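Local coordinates for protein ferredoxin component of carbazole 1,9a-dioxygenase (Nocardioides aromaticivorans, PDB 3GCE) that binds a Rieske-type [2Fe-2S] cluster and probably passes electrons to the terminal oxygenase component of carbazole 1,9a-dioxygenase, at residues 11-14 / 15-18; 37-40 / 41-44. All blocks are in the same frame, centred on the assembly; numbering follows the deposited sequence.

Contact 1 (11-14 / 15-18); sequences PVRV and ATLD
Arg13 reaches forward along its own strand and lays one face of its guanidinium over Ala15. The evidence for this flat packing is that Ala15 CA sits 3.6 Å above the guanidinium plane of Arg13, over its centre, with Thr16 N on the same face. Arg13 CG stands anti to the backbone N (chi1 -176°), and bends at chi2 and chi3 lay the planar end over the residues that follow.

The polar part runs through a shared partner. Arg13 NH1 comes within 3.2 Å of Thr16 OG1, but the angle is too poor for a hydrogen bond. Glu106 joins the two instead, its OE1 making a salt bridge to Arg13 NH1 and a weak hydrogen bond to Thr16 OG1.

The apolar part is slight: Val14 CG2 lies 4.4 Å from Ala15 CB, and both side chains pack on Phe28.

In the backbone, Val14 has a helix-like psi of -32°, which brings its N within 2.8 Å of Ala15 N, while Ala15 is extended. Ala15 N is buried without a partner, so the residue's bond to Ile107 must use its carbonyl. Val14 also bonds to Ile107; two residues facing one is consistent with a classic beta bulge in edge strand 12-16.

Contact 2 (37-40 / 41-44); sequences VVRD and GDSV
Arg39 and Val44 form an antiparallel, non-hydrogen-bonded pair whose side chains share one face of the hairpin. Followed outward, Arg39 CB passes 3.9 Å from Ser43 O, and Arg39 CG then lies 4.0 Å from Val44 CG2, the two side chains crossing at a slant. The chain runs on extended until chi3 (68°), where it swings the guanidinium alongside the turn. There Arg39 NH2 makes a weak hydrogen bond, 3.3 Å long, to Gly41 O, which lies at the edge of the group near its plane. Arg39 NH2 is also 3.8 Å from Asp42 OD1, a long salt bridge in which carboxylate and guanidinium planes are only 11° apart. Arg39 NH1 bonds to Leu20 O and, weakly, to Leu17 O. A leucine here would probably cost the Leu20 carbonyl this hydrogen-bond donor and the Asp42 carboxylate its positive mate, leaving the turn less firmly tied to residues 17-20.

Further from the turn, Val37 CG1 meets Val44 CG1 at 3.6 Å across the strands. The backbone closes with Asp40 N to Ser43 O (2.9 Å) and Ser43 N to Asp40 O (2.7 Å). Gly41 has a phi of 58°, where a CB would run into Asp40 O. Together these features define a beta hairpin with a two-residue loop, Gly41 and Asp42, closed as a type II' turn and linking strands 33-40 and 43-48.

How the contacts relate
Contact 1 precedes contact 2 in the chain, with about 12 Å between their centres. They belong to different three-stranded antiparallel sheets: 11-18 follows edge strand 12-16, beside 106-109, whereas 37-44 spans the end of strand 33-40, the turn and the start of strand 43-48. The two meet where strand 12-16 gives way to a 3-10 segment. There Leu17 CD1 packs 3.4 Å from Val44 CG2, and Val44 also touches Val100 and Val102 of the first sheet. Both regions fall within the Rieske domain but away from the cluster ligands Cys51, His53, Cys72 and His75, so their interface joins sheets of the beta scaffold outside the metal site.

Contact 1 (11-14 / 15-18)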
loop_
_atom_site.group_PDB
_atom_site.type_symbol
_atom_site.label_atom_id
_atom_site.label_comp_id
_atom_site.label_asym_id
_atom_site.label_seq_id
_atom_site.Cartn_x
_atom_site.Cartn_y
_atom_site.Cartn_z
ATOM N N PRO A 11 13.393 0.777 -11.138
ATOM C CA PRO A 11 12.201 0.563 -10.329
ATOM C C PRO A 11 11.288 -0.492 -10.978
ATOM O O PRO A 11 11.676 -1.109 -11.977
ATOM C CB PRO A 11 11.540 1.932 -10.333
ATOM C CG PRO A 11 11.902 2.512 -11.631
ATOM C CD PRO A 11 13.271 1.968 -11.991
ATOM N N VAL A 12 10.105 -0.702 -10.398
ATOM C CA VAL A 12 9.116 -1.608 -10.962
ATOM C C VAL A 12 7.876 -0.799 -11.388
ATOM O O VAL A 12 7.294 -0.087 -10.563
ATOM C CB VAL A 12 8.745 -2.689 -9.916
ATOM C CG1 VAL A 12 7.638 -3.597 -10.409
ATOM C CG2 VAL A 12 10.030 -3.475 -9.486
ATOM N N ARG A 13 7.480 -0.896 -12.656
ATOM C CA ARG A 13 6.282 -0.200 -13.127
ATOM C C ARG A 13 5.137 -1.141 -12.814
ATOM O O ARG A 13 5.133 -2.282 -13.296
ATOM C CB ARG A 13 6.258 0.091 -14.649
ATOM C CG ARG A 13 4.975 0.931 -14.996
ATOM C CD ARG A 13 4.156 0.660 -16.261
ATOM N NE ARG A 13 3.262 -0.463 -16.122
ATOM C CZ ARG A 13 2.029 -0.591 -16.634
ATOM N NH1 ARG A 13 1.404 0.356 -17.324
ATOM N NH2 ARG A 13 1.409 -1.705 -16.394
ATOM N N VAL A 14 4.177 -0.680 -12.021
ATOM C CA VAL A 14 3.077 -1.555 -11.597
ATOM C C VAL A 14 1.803 -1.331 -12.385
ATOM O O VAL A 14 1.027 -2.264 -12.583
ATOM C CB VAL A 14 2.797 -1.434 -10.078
ATOM C CG1 VAL A 14 4.016 -1.953 -9.291
ATOM C CG2 VAL A 14 2.460 0.005 -9.688
ATOM N N ALA A 15 1.586 -0.095 -12.818
ATOM C CA ALA A 15 0.354 0.278 -13.483
ATOM C C ALA A 15 0.431 1.724 -13.938
ATOM O O ALA A 15 1.354 2.452 -13.559
ATOM C CB ALA A 15 -0.842 0.091 -12.521
ATOM N N THR A 16 -0.543 2.126 -14.751
ATOM C CA THR A 16 -0.784 3.516 -15.096
ATOM C C THR A 16 -1.751 4.099 -14.055
ATOM O O THR A 16 -2.641 3.390 -13.559
ATOM C CB THR A 16 -1.422 3.599 -16.512
ATOM O OG1 THR A 16 -0.690 2.763 -17.408
ATOM C CG2 THR A 16 -1.374 4.965 -17.042
ATOM N N LEU A 17 -1.575 5.375 -13.713
ATOM C CA LEU A 17 -2.340 6.010 -12.649
ATOM C C LEU A 17 -3.848 5.794 -12.781
ATOM O O LEU A 17 -4.518 5.468 -11.795
ATOM C CB LEU A 17 -2.027 7.507 -12.559
ATOM C CG LEU A 17 -2.613 8.297 -11.391
ATOM C CD1 LEU A 17 -1.932 7.931 -10.099
ATOM C CD2 LEU A 17 -2.508 9.794 -11.639
ATOM N N ASP A 18 -4.389 5.955 -13.987
ATOM C CA ASP A 18 -5.845 5.852 -14.125
ATOM C C ASP A 18 -6.341 4.424 -14.313
ATOM O O ASP A 18 -7.549 4.195 -14.449
ATOM C CB ASP A 18 -6.376 6.782 -15.207
ATOM C CG ASP A 18 -5.528 6.768 -16.444
ATOM O OD1 ASP A 18 -5.262 5.657 -16.969
ATOM O OD2 ASP A 18 -5.129 7.878 -16.877
#

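Contact 2 (37-40 / 41-44)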
loop_
_atom_site.group_PDB
_atom_site.type_symbol
_atom_site.label_atom_id
_atom_site.label_comp_id
_atom_site.label_asym_id
_atom_site.label_seq_id
_atom_site.Cartn_x
_atom_site.Cartn_y
_atom_site.Cartn_z
ATOM N N VAL A 37 -0.682 -1.030 -3.232
ATOM C CA VAL A 37 -0.636 0.294 -3.828
ATOM C C VAL A 37 -2.051 0.860 -3.800
ATOM O O VAL A 37 -3.003 0.134 -4.088
ATOM C CB VAL A 37 -0.014 0.216 -5.262
ATOM C CG1 VAL A 37 -0.084 1.543 -5.992
ATOM C CG2 VAL A 37 1.437 -0.211 -5.141
ATOM N N VAL A 38 -2.183 2.135 -3.401
ATOM C CA VAL A 38 -3.467 2.794 -3.364
ATOM C C VAL A 38 -3.350 4.271 -3.753
ATOM O O VAL A 38 -2.417 4.964 -3.345
ATOM C CB VAL A 38 -4.149 2.601 -1.964
ATOM C CG1 VAL A 38 -3.416 3.370 -0.863
ATOM C CG2 VAL A 38 -5.645 2.971 -2.017
ATOM N N ARG A 39 -4.288 4.724 -4.581
ATOM C CA ARG A 39 -4.397 6.125 -4.989
ATOM C C ARG A 39 -5.340 6.855 -4.036
ATOM O O ARG A 39 -6.389 6.324 -3.650
ATOM C CB ARG A 39 -5.020 6.235 -6.377
ATOM C CG ARG A 39 -4.116 6.068 -7.574
ATOM C CD ARG A 39 -4.920 6.370 -8.879
ATOM N NE ARG A 39 -5.307 7.782 -9.022
ATOM C CZ ARG A 39 -6.091 8.277 -9.987
ATOM N NH1 ARG A 39 -6.630 7.492 -10.915
ATOM N NH2 ARG A 39 -6.344 9.574 -10.024
ATOM N N ASP A 40 -4.953 8.061 -3.654
ATOM C CA ASP A 40 -5.851 9.008 -3.021
ATOM C C ASP A 40 -5.662 10.338 -3.760
ATOM O O ASP A 40 -4.538 10.848 -3.848
ATOM C CB ASP A 40 -5.499 9.163 -1.538
ATOM C CG ASP A 40 -6.457 10.112 -0.802
ATOM O OD1 ASP A 40 -7.667 9.803 -0.720
ATOM O OD2 ASP A 40 -5.988 11.168 -0.319
ATOM N N GLY A 41 -6.740 10.898 -4.315
ATOM C CA GLY A 41 -6.598 12.097 -5.149
ATOM C C GLY A 41 -5.646 11.747 -6.272
ATOM O O GLY A 41 -5.841 10.739 -6.945
ATOM N N ASP A 42 -4.599 12.543 -6.451
ATOM C CA ASP A 42 -3.559 12.202 -7.414
ATOM C C ASP A 42 -2.318 11.601 -6.750
ATOM O O ASP A 42 -1.306 11.337 -7.425
ATOM C CB ASP A 42 -3.163 13.431 -8.231
ATOM C CG ASP A 42 -4.252 13.846 -9.203
ATOM O OD1 ASP A 42 -4.702 12.982 -9.995
ATOM O OD2 ASP A 42 -4.654 15.028 -9.151
ATOM N N SER A 43 -2.388 11.379 -5.441
ATOM C CA SER A 43 -1.243 10.789 -4.741
ATOM C C SER A 43 -1.330 9.275 -4.806
ATOM O O SER A 43 -2.421 8.713 -4.894
ATOM C CB SER A 43 -1.200 11.252 -3.303
ATOM O OG SER A 43 -1.092 12.654 -3.249
ATOM N N VAL A 44 -0.172 8.623 -4.802
ATOM C CA VAL A 44 -0.118 7.159 -4.778
ATOM C C VAL A 44 0.755 6.782 -3.586
ATOM O O VAL A 44 1.831 7.396 -3.372
ATOM C CB VAL A 44 0.513 6.594 -6.072
ATOM C CG1 VAL A 44 0.528 5.061 -6.061
ATOM C CG2 VAL A 44 -0.241 7.114 -7.293
#